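Local atomic coordinates of probable flavin reductase (Sinorhizobium meliloti, PDB entry 3RH7), a protein that binds flavin mononucleotide and is probably an NADPH-dependent flavin reductase. Residues Phe167-Ala178 with Ile234-Glu242; Glu183-Gln193 with Arg248-Asp259. All blocks are in the same frame, centred on the assembly; numbering follows the deposited sequence.

Contact 1 of 2, residues Phe167-Ala178 with Ile234-Glu242; sequences FTPRLAGKAVSA and IGFLYSVYE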
loop_
_atom_site.group_PDB
_atom_site.type_symbol
_atom_site.label_atom_id
_atom_site.label_comp_id
_atom_site.label_asym_id
_atom_site.label_seq_id
_atom_site.Cartn_x
_atom_site.Cartn_y
_atom_site.Cartn_z
ATOM N N PHE A 167 -1.830 3.991 6.596
ATOM C CA PHE A 167 -3.077 3.258 6.488
ATOM C C PHE A 167 -2.821 1.839 7.045
ATOM O O PHE A 167 -1.664 1.367 7.020
ATOM C CB PHE A 167 -3.574 3.267 5.033
ATOM C CG PHE A 167 -2.675 2.572 4.051
ATOM C CD1 PHE A 167 -2.806 1.219 3.807
ATOM C CD2 PHE A 167 -1.704 3.270 3.361
ATOM C CE1 PHE A 167 -1.983 0.578 2.887
ATOM C CE2 PHE A 167 -0.878 2.622 2.440
ATOM C CZ PHE A 167 -1.019 1.282 2.214
ATOM N N THR A 168 -3.878 1.179 7.585
ATOM C CA THR A 168 -3.784 -0.170 8.175
ATOM C C THR A 168 -5.076 -0.943 7.915
ATOM O O THR A 168 -6.147 -0.329 7.975
ATOM C CB THR A 168 -3.510 -0.062 9.677
ATOM O OG1 THR A 168 -4.374 0.927 10.225
ATOM C CG2 THR A 168 -2.061 0.286 10.007
ATOM N N PRO A 169 -5.036 -2.278 7.661
ATOM C CA PRO A 169 -6.302 -3.026 7.417
ATOM C C PRO A 169 -7.266 -3.022 8.608
ATOM O O PRO A 169 -8.473 -3.182 8.453
ATOM C CB PRO A 169 -5.848 -4.462 7.112
ATOM C CG PRO A 169 -4.388 -4.449 7.043
ATOM C CD PRO A 169 -3.845 -3.145 7.525
ATOM N N ARG A 170 -6.692 -2.876 9.796
ATOM C CA ARG A 170 -7.256 -2.743 11.138
ATOM C C ARG A 170 -8.449 -1.810 11.162
ATOM O O ARG A 170 -9.515 -2.221 11.615
ATOM C CB ARG A 170 -6.139 -2.152 12.021
ATOM C CG ARG A 170 -6.273 -2.324 13.491
ATOM C CD ARG A 170 -4.973 -1.941 14.179
ATOM N NE ARG A 170 -4.475 -0.626 13.763
ATOM C CZ ARG A 170 -3.489 0.019 14.378
ATOM N NH1 ARG A 170 -2.884 -0.524 15.440
ATOM N NH2 ARG A 170 -3.100 1.212 13.945
ATOM N N LEU A 171 -8.260 -0.559 10.643
ATOM C CA LEU A 171 -9.212 0.540 10.654
ATOM C C LEU A 171 -10.532 0.232 9.981
ATOM O O LEU A 171 -11.560 0.659 10.501
ATOM C CB LEU A 171 -8.596 1.791 10.049
ATOM C CG LEU A 171 -7.571 2.510 10.932
ATOM C CD1 LEU A 171 -6.989 3.672 10.230
ATOM C CD2 LEU A 171 -8.190 2.999 12.196
ATOM N N ALA A 172 -10.530 -0.493 8.853
ATOM C CA ALA A 172 -11.763 -0.903 8.176
ATOM C C ALA A 172 -12.686 -1.614 9.160
ATOM O O ALA A 172 -13.842 -1.209 9.274
ATOM C CB ALA A 172 -11.445 -1.822 7.010
ATOM N N GLY A 173 -12.153 -2.619 9.893
ATOM C CA GLY A 173 -12.887 -3.385 10.905
ATOM C C GLY A 173 -13.411 -2.500 12.026
ATOM O O GLY A 173 -14.592 -2.567 12.388
ATOM N N LYS A 174 -12.528 -1.622 12.540
ATOM C CA LYS A 174 -12.794 -0.665 13.609
ATOM C C LYS A 174 -13.981 0.268 13.224
ATOM O O LYS A 174 -14.848 0.545 14.069
ATOM C CB LYS A 174 -11.520 0.161 13.865
ATOM C CG LYS A 174 -10.993 0.096 15.274
ATOM C CD LYS A 174 -10.439 1.474 15.719
ATOM C CE LYS A 174 -10.136 1.536 17.215
ATOM N NZ LYS A 174 -9.593 2.864 17.638
ATOM N N ALA A 175 -14.008 0.721 11.930
ATOM C CA ALA A 175 -15.022 1.577 11.337
ATOM C C ALA A 175 -16.365 0.881 11.294
ATOM O O ALA A 175 -17.354 1.454 11.721
ATOM C CB ALA A 175 -14.603 1.975 9.943
ATOM N N VAL A 176 -16.394 -0.364 10.815
ATOM C CA VAL A 176 -17.590 -1.197 10.713
ATOM C C VAL A 176 -18.208 -1.404 12.129
ATOM O O VAL A 176 -19.412 -1.207 12.302
ATOM C CB VAL A 176 -17.279 -2.542 9.987
ATOM C CG1 VAL A 176 -18.481 -3.467 10.010
ATOM C CG2 VAL A 176 -16.840 -2.317 8.543
ATOM N N SER A 177 -17.386 -1.738 13.136
ATOM C CA SER A 177 -17.900 -1.932 14.482
ATOM C C SER A 177 -18.614 -0.660 14.992
ATOM O O SER A 177 -19.740 -0.756 15.493
ATOM C CB SER A 177 -16.789 -2.338 15.442
ATOM O OG SER A 177 -17.316 -2.592 16.736
ATOM N N ALA A 178 -17.977 0.514 14.791
ATOM C CA ALA A 178 -18.459 1.840 15.178
ATOM C C ALA A 178 -19.755 2.202 14.473
ATOM O O ALA A 178 -20.691 2.699 15.108
ATOM C CB ALA A 178 -17.405 2.884 14.866
ATOM N N ILE A 234 -11.757 11.016 -1.516
ATOM C CA ILE A 234 -11.601 10.445 -0.182
ATOM C C ILE A 234 -10.645 9.286 -0.331
ATOM O O ILE A 234 -10.761 8.518 -1.288
ATOM C CB ILE A 234 -12.959 10.022 0.416
ATOM C CG1 ILE A 234 -14.009 11.153 0.402
ATOM C CG2 ILE A 234 -12.797 9.400 1.788
ATOM C CD1 ILE A 234 -13.745 12.352 1.245
ATOM N N GLY A 235 -9.676 9.200 0.557
ATOM C CA GLY A 235 -8.684 8.141 0.508
ATOM C C GLY A 235 -8.836 7.075 1.567
ATOM O O GLY A 235 -9.925 6.534 1.772
ATOM N N PHE A 236 -7.719 6.749 2.215
ATOM C CA PHE A 236 -7.657 5.732 3.251
ATOM C C PHE A 236 -8.130 6.294 4.561
ATOM O O PHE A 236 -8.010 7.487 4.800
ATOM C CB PHE A 236 -6.223 5.184 3.403
ATOM C CG PHE A 236 -5.778 4.198 2.350
ATOM C CD1 PHE A 236 -6.171 2.870 2.411
ATOM C CD2 PHE A 236 -4.949 4.592 1.311
ATOM C CE1 PHE A 236 -5.759 1.956 1.437
ATOM C CE2 PHE A 236 -4.550 3.688 0.331
ATOM C CZ PHE A 236 -4.954 2.375 0.396
ATOM N N LEU A 237 -8.635 5.424 5.427
ATOM C CA LEU A 237 -9.068 5.802 6.767
ATOM C C LEU A 237 -7.871 6.349 7.540
ATOM O O LEU A 237 -6.764 5.787 7.487
ATOM C CB LEU A 237 -9.682 4.597 7.493
ATOM C CG LEU A 237 -11.064 4.201 7.048
ATOM C CD1 LEU A 237 -11.433 2.876 7.605
ATOM C CD2 LEU A 237 -12.071 5.211 7.488
ATOM N N TYR A 238 -8.078 7.489 8.191
ATOM C CA TYR A 238 -7.025 8.137 8.957
ATOM C C TYR A 238 -7.054 7.680 10.413
ATOM O O TYR A 238 -6.027 7.293 10.970
ATOM C CB TYR A 238 -7.202 9.642 8.857
ATOM C CG TYR A 238 -5.994 10.446 9.247
ATOM C CD1 TYR A 238 -4.995 10.725 8.323
ATOM C CD2 TYR A 238 -5.913 11.048 10.495
ATOM C CE1 TYR A 238 -3.921 11.548 8.646
ATOM C CE2 TYR A 238 -4.843 11.874 10.829
ATOM C CZ TYR A 238 -3.848 12.118 9.900
ATOM O OH TYR A 238 -2.775 12.913 10.212
ATOM N N SER A 239 -8.246 7.689 11.009
ATOM C CA SER A 239 -8.446 7.357 12.407
ATOM C C SER A 239 -9.909 6.951 12.700
ATOM O O SER A 239 -10.836 7.519 12.126
ATOM C CB SER A 239 -8.061 8.580 13.240
ATOM O OG SER A 239 -8.396 8.436 14.606
ATOM N N VAL A 240 -10.104 5.989 13.587
ATOM C CA VAL A 240 -11.444 5.582 14.028
ATOM C C VAL A 240 -11.395 5.573 15.544
ATOM O O VAL A 240 -10.554 4.869 16.105
ATOM C CB VAL A 240 -11.959 4.242 13.461
ATOM C CG1 VAL A 240 -13.324 3.920 14.039
ATOM C CG2 VAL A 240 -12.014 4.269 11.938
ATOM N N TYR A 241 -12.250 6.378 16.204
ATOM C CA TYR A 241 -12.232 6.513 17.647
ATOM C C TYR A 241 -13.598 6.931 18.229
ATOM O O TYR A 241 -14.481 7.321 17.492
ATOM C CB TYR A 241 -11.160 7.555 18.030
ATOM C CG TYR A 241 -11.458 8.978 17.613
ATOM C CD1 TYR A 241 -12.128 9.853 18.467
ATOM C CD2 TYR A 241 -11.018 9.472 16.392
ATOM C CE1 TYR A 241 -12.390 11.174 18.098
ATOM C CE2 TYR A 241 -11.277 10.791 16.005
ATOM C CZ TYR A 241 -11.957 11.644 16.867
ATOM O OH TYR A 241 -12.219 12.950 16.514
ATOM N N GLU A 242 -13.758 6.850 19.557
ATOM C CA GLU A 242 -14.953 7.299 20.252
ATOM C C GLU A 242 -14.567 8.571 21.012
ATOM O O GLU A 242 -13.639 8.528 21.821
ATOM C CB GLU A 242 -15.510 6.217 21.191
ATOM C CG GLU A 242 -16.947 6.492 21.606
ATOM C CD GLU A 242 -17.534 5.695 22.751
ATOM O OE1 GLU A 242 -16.837 5.534 23.778
ATOM O OE2 GLU A 242 -18.733 5.337 22.668
#
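Phe167 and Phe236 lie flat on each other, a face-to-face stack with ring centroids 4.2 Å apart and planes only 14° from parallel. Phe167 CB reaches the same ring, 3.6 Å from Phe236 CG; with chi1 at 64°, Phe167 CG sits between backbone N and carbonyl carbon, and ring and CB together bear on Phe236. Beyond this stack, helix 169-178 runs over strand 237-242 with axes 8.3 Å apart and N-to-C directions 37° from each other. Leu171 reaches the strand at two points along its length: CD1 rests 3.5 Å from Leu237 O, while CD2 meets Val240 CG2. Ala175 CB touches both Leu237 CD1 and Val240 CG2, 4.0 Å from the latter. On the solvent side, Lys174 lays its methylene chain past Val240 and, bent at chi2, brings NZ to Val240 O at 2.7 Å. The strand's other side packs on helix 281-292, where Tyr238 also meets Arg289 in a cation-pi contact; Tyr238 and Ser239 form a classic beta bulge opposite Val252. Pro169 of the second subunit packs on Phe236. Apolar burial thus carries most of the contact, and one lysine-to-carbonyl bond ties its exposed margin.

Contact 2 of 2, residues Glu183-Gln193 with Arg248-Asp259; sequences EIRLGAVLEQQ and RQNIVYHALASD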
loop_
_atom_site.group_PDB
_atom_site.type_symbol
_atom_site.label_atom_id
_atom_site.label_comp_id
_atom_site.label_asym_id
_atom_site.label_seq_id
_atom_site.Cartn_x
_atom_site.Cartn_y
_atom_site.Cartn_z
ATOM N N GLU A 183 -24.876 6.449 15.236
ATOM C CA GLU A 183 -24.445 7.534 14.343
ATOM C C GLU A 183 -22.932 7.748 14.452
ATOM O O GLU A 183 -22.351 7.532 15.527
ATOM C CB GLU A 183 -25.212 8.856 14.580
ATOM C CG GLU A 183 -24.915 9.496 15.918
ATOM C CD GLU A 183 -25.575 10.813 16.291
ATOM O OE1 GLU A 183 -26.517 11.253 15.593
ATOM O OE2 GLU A 183 -25.176 11.371 17.339
ATOM N N ILE A 184 -22.302 8.097 13.328
ATOM C CA ILE A 184 -20.873 8.362 13.278
ATOM C C ILE A 184 -20.632 9.803 12.794
ATOM O O ILE A 184 -21.339 10.311 11.906
ATOM C CB ILE A 184 -20.094 7.347 12.389
ATOM C CG1 ILE A 184 -20.781 7.195 11.010
ATOM C CG2 ILE A 184 -19.843 6.023 13.100
ATOM C CD1 ILE A 184 -20.539 5.942 10.141
ATOM N N ARG A 185 -19.615 10.451 13.372
ATOM C CA ARG A 185 -19.203 11.744 12.889
ATOM C C ARG A 185 -18.141 11.476 11.837
ATOM O O ARG A 185 -17.090 10.897 12.150
ATOM C CB ARG A 185 -18.687 12.635 14.011
ATOM C CG ARG A 185 -18.017 13.854 13.435
ATOM C CD ARG A 185 -17.411 14.718 14.484
ATOM N NE ARG A 185 -18.395 15.602 15.091
ATOM C CZ ARG A 185 -18.805 15.474 16.340
ATOM N NH1 ARG A 185 -18.316 14.498 17.112
ATOM N NH2 ARG A 185 -19.696 16.326 16.844
ATOM N N LEU A 186 -18.434 11.841 10.583
ATOM C CA LEU A 186 -17.494 11.639 9.489
ATOM C C LEU A 186 -16.635 12.860 9.339
ATOM O O LEU A 186 -17.137 13.916 8.947
ATOM C CB LEU A 186 -18.221 11.346 8.180
ATOM C CG LEU A 186 -19.196 10.197 8.170
ATOM C CD1 LEU A 186 -19.754 10.032 6.808
ATOM C CD2 LEU A 186 -18.524 8.912 8.635
ATOM N N GLY A 187 -15.365 12.727 9.696
ATOM C CA GLY A 187 -14.408 13.819 9.576
ATOM C C GLY A 187 -13.394 13.574 8.485
ATOM O O GLY A 187 -13.270 12.450 7.995
ATOM N N ALA A 188 -12.641 14.602 8.111
ATOM C CA ALA A 188 -11.625 14.456 7.088
ATOM C C ALA A 188 -10.431 15.362 7.300
ATOM O O ALA A 188 -10.579 16.514 7.713
ATOM C CB ALA A 188 -12.219 14.733 5.718
ATOM N N VAL A 189 -9.235 14.835 6.978
ATOM C CA VAL A 189 -7.964 15.574 6.950
ATOM C C VAL A 189 -7.785 15.869 5.471
ATOM O O VAL A 189 -7.192 15.059 4.738
ATOM C CB VAL A 189 -6.777 14.823 7.612
ATOM C CG1 VAL A 189 -5.480 15.591 7.425
ATOM C CG2 VAL A 189 -7.040 14.590 9.094
ATOM N N LEU A 190 -8.463 16.947 5.008
ATOM C CA LEU A 190 -8.534 17.359 3.610
ATOM C C LEU A 190 -7.365 18.267 3.266
ATOM O O LEU A 190 -7.288 19.393 3.771
ATOM C CB LEU A 190 -9.883 18.059 3.364
ATOM C CG LEU A 190 -10.213 18.506 1.950
ATOM C CD1 LEU A 190 -10.547 17.333 1.047
ATOM C CD2 LEU A 190 -11.378 19.428 1.962
ATOM N N GLU A 191 -6.465 17.778 2.405
ATOM C CA GLU A 191 -5.267 18.507 2.024
ATOM C C GLU A 191 -5.363 19.208 0.652
ATOM O O GLU A 191 -5.872 18.616 -0.299
ATOM C CB GLU A 191 -4.064 17.562 2.018
ATOM C CG GLU A 191 -3.561 17.197 3.400
ATOM C CD GLU A 191 -2.364 16.268 3.442
ATOM O OE1 GLU A 191 -1.543 16.307 2.494
ATOM O OE2 GLU A 191 -2.225 15.533 4.448
ATOM N N GLN A 192 -4.864 20.461 0.558
ATOM C CA GLN A 192 -4.803 21.171 -0.704
ATOM C C GLN A 192 -3.387 21.013 -1.205
ATOM O O GLN A 192 -3.133 20.088 -2.019
ATOM C CB GLN A 192 -5.230 22.627 -0.628
ATOM C CG GLN A 192 -5.543 23.123 -2.020
ATOM C CD GLN A 192 -6.451 24.301 -2.033
ATOM O OE1 GLN A 192 -6.194 25.333 -1.381
ATOM N NE2 GLN A 192 -7.484 24.196 -2.856
ATOM N N GLN A 193 -2.442 21.839 -0.693
ATOM C CA GLN A 193 -1.082 21.553 -1.084
ATOM C C GLN A 193 -0.553 20.713 0.031
ATOM O O GLN A 193 -0.725 19.462 0.029
ATOM C CB GLN A 193 -0.270 22.794 -1.390
ATOM C CG GLN A 193 -0.607 23.399 -2.764
ATOM C CD GLN A 193 -0.698 22.389 -3.893
ATOM O OE1 GLN A 193 -1.771 22.208 -4.480
ATOM N NE2 GLN A 193 0.419 21.717 -4.219
ATOM N N ARG A 248 -19.593 10.337 21.028
ATOM C CA ARG A 248 -19.823 9.975 19.649
ATOM C C ARG A 248 -18.689 9.234 18.955
ATOM O O ARG A 248 -17.511 9.612 19.021
ATOM C CB ARG A 248 -20.119 11.247 18.874
ATOM C CG ARG A 248 -20.700 11.023 17.484
ATOM C CD ARG A 248 -21.157 12.310 16.853
ATOM N NE ARG A 248 -22.190 12.963 17.661
ATOM C CZ ARG A 248 -22.758 14.119 17.337
ATOM N NH1 ARG A 248 -22.426 14.737 16.206
ATOM N NH2 ARG A 248 -23.685 14.657 18.128
ATOM N N GLN A 249 -19.095 8.210 18.187
ATOM C CA GLN A 249 -18.210 7.443 17.324
ATOM C C GLN A 249 -17.714 8.362 16.205
ATOM O O GLN A 249 -18.487 9.131 15.635
ATOM C CB GLN A 249 -18.930 6.221 16.750
ATOM C CG GLN A 249 -19.076 5.018 17.689
ATOM C CD GLN A 249 -17.814 4.517 18.389
ATOM O OE1 GLN A 249 -17.887 3.970 19.495
ATOM N NE2 GLN A 249 -16.638 4.636 17.774
ATOM N N ASN A 250 -16.423 8.310 15.915
ATOM C CA ASN A 250 -15.794 9.172 14.925
ATOM C C ASN A 250 -15.007 8.360 13.866
ATOM O O ASN A 250 -14.140 7.560 14.231
ATOM C CB ASN A 250 -14.869 10.135 15.668
ATOM C CG ASN A 250 -15.382 11.528 15.777
ATOM O OD1 ASN A 250 -15.325 12.298 14.808
ATOM N ND2 ASN A 250 -15.843 11.892 16.968
ATOM N N ILE A 251 -15.330 8.556 12.563
ATOM C CA ILE A 251 -14.625 7.942 11.420
ATOM C C ILE A 251 -13.967 9.092 10.644
ATOM O O ILE A 251 -14.671 9.925 10.054
ATOM C CB ILE A 251 -15.518 7.028 10.524
ATOM C CG1 ILE A 251 -15.959 5.761 11.301
ATOM C CG2 ILE A 251 -14.803 6.648 9.229
ATOM C CD1 ILE A 251 -16.996 4.922 10.641
ATOM N N VAL A 252 -12.619 9.177 10.706
ATOM C CA VAL A 252 -11.849 10.240 10.054
ATOM C C VAL A 252 -11.097 9.646 8.874
ATOM O O VAL A 252 -10.392 8.634 9.016
ATOM C CB VAL A 252 -10.903 10.985 11.030
ATOM C CG1 VAL A 252 -10.202 12.158 10.340
ATOM C CG2 VAL A 252 -11.658 11.463 12.263
ATOM N N TYR A 253 -11.292 10.257 7.692
ATOM C CA TYR A 253 -10.669 9.833 6.439
ATOM C C TYR A 253 -9.586 10.780 6.047
ATOM O O TYR A 253 -9.600 11.956 6.445
ATOM C CB TYR A 253 -11.707 9.808 5.316
ATOM C CG TYR A 253 -12.401 8.492 5.099
ATOM C CD1 TYR A 253 -11.817 7.494 4.322
ATOM C CD2 TYR A 253 -13.691 8.276 5.566
ATOM C CE1 TYR A 253 -12.495 6.314 4.018
ATOM C CE2 TYR A 253 -14.372 7.089 5.294
ATOM C CZ TYR A 253 -13.776 6.116 4.503
ATOM O OH TYR A 253 -14.442 4.961 4.177
ATOM N N HIS A 254 -8.644 10.284 5.254
ATOM C CA HIS A 254 -7.637 11.145 4.695
ATOM C C HIS A 254 -8.230 11.566 3.360
ATOM O O HIS A 254 -8.870 10.727 2.732
ATOM C CB HIS A 254 -6.257 10.455 4.612
ATOM C CG HIS A 254 -5.125 11.391 4.264
ATOM N ND1 HIS A 254 -5.312 12.788 4.148
ATOM C CD2 HIS A 254 -3.833 11.112 3.985
ATOM C CE1 HIS A 254 -4.136 13.290 3.803
ATOM N NE2 HIS A 254 -3.214 12.331 3.686
ATOM N N ALA A 255 -8.157 12.868 2.975
ATOM C CA ALA A 255 -8.751 13.281 1.703
ATOM C C ALA A 255 -7.906 14.330 0.961
ATOM O O ALA A 255 -6.935 14.835 1.515
ATOM C CB ALA A 255 -10.162 13.798 1.934
ATOM N N LEU A 256 -8.259 14.612 -0.310
ATOM C CA LEU A 256 -7.579 15.585 -1.161
ATOM C C LEU A 256 -8.538 16.519 -1.820
ATOM O O LEU A 256 -9.573 16.071 -2.333
ATOM C CB LEU A 256 -6.770 14.914 -2.269
ATOM C CG LEU A 256 -5.501 14.227 -1.891
ATOM C CD1 LEU A 256 -4.867 13.628 -3.109
ATOM C CD2 LEU A 256 -4.551 15.152 -1.170
ATOM N N ALA A 257 -8.163 17.806 -1.876
ATOM C CA ALA A 257 -8.966 18.813 -2.542
ATOM C C ALA A 257 -8.249 19.342 -3.777
ATOM O O ALA A 257 -7.007 19.434 -3.801
ATOM C CB ALA A 257 -9.286 19.949 -1.595
ATOM N N SER A 258 -9.048 19.701 -4.803
ATOM C CA SER A 258 -8.541 20.280 -6.038
ATOM C C SER A 258 -8.043 21.704 -5.743
ATOM O O SER A 258 -8.233 22.204 -4.626
ATOM C CB SER A 258 -9.625 20.257 -7.107
ATOM O OG SER A 258 -10.776 20.959 -6.679
ATOM N N ASP A 259 -7.368 22.345 -6.703
ATOM C CA ASP A 259 -6.849 23.687 -6.451
ATOM C C ASP A 259 -7.973 24.729 -6.465
ATOM O O ASP A 259 -9.034 24.500 -7.072
ATOM C CB ASP A 259 -5.752 24.037 -7.449
ATOM C CG ASP A 259 -4.498 23.208 -7.292
ATOM O OD1 ASP A 259 -4.220 22.746 -6.151
ATOM O OD2 ASP A 259 -3.773 23.049 -8.290
#
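The Arg248 guanidinium has Glu183 OE2 over one face and Arg185 NH2 over the other, while Asn250 ND2 lies at the edge of the Arg185 guanidinium. At the edge of the His254 ring, ND1 donates in plane to Val189 O at 3.0 Å, and Glu191 OE2 lies by CE1; Val189 O also takes Ala255 N from above its carbonyl plane. Glu183 OE2 stands 3.4 Å from Arg248 NE, well out of the guanidinium plane, a salt bridge of charge alone. Arg185, bent at chi3 (-83°), turns its guanidinium over that of Arg248, the two 13° from parallel, their like charges probably eased by Glu183 and by Asp246, which salt-bridges Arg185 NH1. A leucine in place of Arg185 would probably leave Asp246 without its main positive mate and Asn208 without the donor at NE. Strands 184-191 and 249-257 are the parallel central pair of a four-stranded mixed sheet, with backbone hydrogen bonds from Arg185 N to Gln249 O at one end and from Ala257 N to Glu191 O at the other. On the face of Ile184, Leu186, Ala188 and Leu190, Ile184 CD1 touches Ile251 CD1 at 3.7 Å. Past the strand ends, Gln192 NE2 donates to Ser258 O.

How the contacts relate
Both contacts are built on the four-stranded mixed sheet: contact 2 joins its two central strands, and contact 1 lays helix 169-181 over the edge strand 232-242, one of the two outermost within this chain. Strands 232-242 and 249-257 are antiparallel neighbours, so the contacts meet directly, with Tyr238 N probably bonded to Val252 O. The helix spans both, since Ala175 also touches Ile251 and Ala178 touches Gln249. Contact 1 is mostly buried and held by side-chain packing. Contact 2 is buried midway but polar and more exposed towards its ends, and regular backbone bonds carry it. Each reaches the second subunit, contact 1 with more residues; Phe167 also places contact 1 nearer the bound flavin mononucleotide.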